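CPXV018 protein (Cowpox virus, PDB 4PDC) adopts an MHC class I-like platform fold and probably acts as a viral decoy ligand that binds the NK-cell receptor NKG2D, blunting recognition of infected cells. Local coordinates at residues V106-Q109 / K114-W117. The protein carries 2 engineered substitutions. Numbering follows the deposited sequence.
Sequences VKTQ and KNMW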
loop_
_atom_site.group_PDB
_atom_site.type_symbol
_atom_site.label_atom_id
_atom_site.label_comp_id
_atom_site.label_asym_id
_atom_site.label_seq_id
_atom_site.Cartn_x
_atom_site.Cartn_y
_atom_site.Cartn_z
ATOM N N VAL E 106 14.571 -14.021 -16.881
ATOM C CA VAL E 106 15.964 -13.776 -16.527
ATOM C C VAL E 106 16.411 -12.367 -16.909
ATOM O O VAL E 106 16.289 -11.949 -18.059
ATOM C CB VAL E 106 16.895 -14.799 -17.206
ATOM C CG1 VAL E 106 18.349 -14.543 -16.825
ATOM C CG2 VAL E 106 16.493 -16.217 -16.820
ATOM N N LYS E 107 16.940 -11.649 -15.923
ATOM C CA LYS E 107 17.501 -10.321 -16.129
ATOM C C LYS E 107 18.937 -10.434 -16.618
ATOM O O LYS E 107 19.707 -11.239 -16.095
ATOM C CB LYS E 107 17.451 -9.517 -14.826
ATOM C CG LYS E 107 18.077 -8.131 -14.904
ATOM C CD LYS E 107 18.316 -7.558 -13.519
ATOM C CE LYS E 107 18.899 -6.152 -13.589
ATOM N NZ LYS E 107 20.219 -6.120 -14.283
ATOM N N THR E 108 19.288 -9.631 -17.619
ATOM C CA THR E 108 20.668 -9.541 -18.092
ATOM C C THR E 108 21.275 -8.225 -17.613
ATOM O O THR E 108 20.598 -7.420 -16.976
ATOM C CB THR E 108 20.763 -9.636 -19.629
ATOM O OG1 THR E 108 20.035 -8.561 -20.232
ATOM C CG2 THR E 108 20.201 -10.967 -20.119
ATOM N N GLN E 109 22.548 -8.006 -17.926
ATOM C CA GLN E 109 23.288 -6.884 -17.359
ATOM C C GLN E 109 23.033 -5.573 -18.101
ATOM O O GLN E 109 22.975 -4.509 -17.486
ATOM C CB GLN E 109 24.787 -7.189 -17.361
ATOM C CG GLN E 109 25.553 -6.519 -16.233
ATOM C CD GLN E 109 25.134 -7.022 -14.863
ATOM O OE1 GLN E 109 24.691 -8.163 -14.716
ATOM N NE2 GLN E 109 25.262 -6.170 -13.854
ATOM N N LYS E 114 13.672 -4.228 -22.044
ATOM C CA LYS E 114 13.325 -5.590 -21.653
ATOM C C LYS E 114 13.690 -5.861 -20.192
ATOM O O LYS E 114 12.885 -6.400 -19.427
ATOM C CB LYS E 114 14.030 -6.588 -22.571
ATOM C CG LYS E 114 13.626 -8.031 -22.358
ATOM C CD LYS E 114 14.362 -8.949 -23.325
ATOM C CE LYS E 114 13.917 -10.393 -23.171
ATOM N NZ LYS E 114 14.680 -11.310 -24.060
ATOM N N ASN E 115 14.899 -5.480 -19.801
ATOM C CA ASN E 115 15.344 -5.684 -18.425
ATOM C C ASN E 115 14.614 -4.794 -17.425
ATOM O O ASN E 115 14.223 -5.253 -16.353
ATOM C CB ASN E 115 16.852 -5.450 -18.320
ATOM C CG ASN E 115 17.660 -6.637 -18.816
ATOM O OD1 ASN E 115 17.254 -7.790 -18.657
ATOM N ND2 ASN E 115 18.810 -6.358 -19.419
ATOM N N MET E 116 14.438 -3.524 -17.768
ATOM C CA MET E 116 13.755 -2.597 -16.875
ATOM C C MET E 116 12.307 -3.028 -16.660
ATOM O O MET E 116 11.775 -2.945 -15.551
ATOM C CB MET E 116 13.803 -1.179 -17.441
ATOM C CG MET E 116 13.262 -0.130 -16.487
ATOM S SD MET E 116 13.197 1.518 -17.215
ATOM C CE MET E 116 14.923 1.773 -17.637
ATOM N N TRP E 117 11.673 -3.481 -17.734
ATOM C CA TRP E 117 10.300 -3.962 -17.674
ATOM C C TRP E 117 10.190 -5.136 -16.705
ATOM O O TRP E 117 9.251 -5.221 -15.914
ATOM C CB TRP E 117 9.834 -4.370 -19.072
ATOM C CG TRP E 117 8.406 -4.823 -19.154
ATOM C CD1 TRP E 117 7.956 -6.109 -19.151
ATOM C CD2 TRP E 117 7.244 -3.991 -19.264
ATOM N NE1 TRP E 117 6.584 -6.134 -19.256
ATOM C CE2 TRP E 117 6.123 -4.846 -19.323
ATOM C CE3 TRP E 117 7.043 -2.609 -19.321
ATOM C CZ2 TRP E 117 4.822 -4.364 -19.441
ATOM C CZ3 TRP E 117 5.749 -2.132 -19.435
ATOM C CH2 TRP E 117 4.656 -3.007 -19.494
HETATM O O HOH W 1 15.505 -9.858 -19.649
#
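The side-chain amide of N115 clasps T108 by two hydrogen bonds, tying the loop that leaves strand 102-104 to the first turn of helix 113-126. The setting is an MHC class I-like platform, in which helices pack on one antiparallel sheet. The T108 backbone N donates to N115 OD1 over 2.9 Å; the bond is nearly straight at the hydrogen, but the N-H comes from above the carbonyl plane, 42° out of it. In return, N115 ND2 donates to T108 OG1 at 2.6 Å, with the hydroxyl oxygen in the amide plane. With chi1 at 61°, T108 OG1 lies between its own backbone N and carbonyl carbon, on the side where N115 ND2 reaches it. N115 ND2 also donates to E110 O, and N115 OD1 accepts a second hydrogen bond from a water oxygen at 2.9 Å, so each polar end of this buried side chain has two partners. The N115 backbone N is satisfied by T112 OG1. The K107 side chain crosses that of N115 at about a right angle, K107 CG 3.9 Å from N115 OD1, and packs on L118, T119 and an acidic side chain of another protein's chain. A bend at its last torsion (chi4 -61°) lets K107 NZ donate a hydrogen bond to T108 O (3.0 Å). The water on N115 OD1 also donates to V106 O, at 2.7 Å.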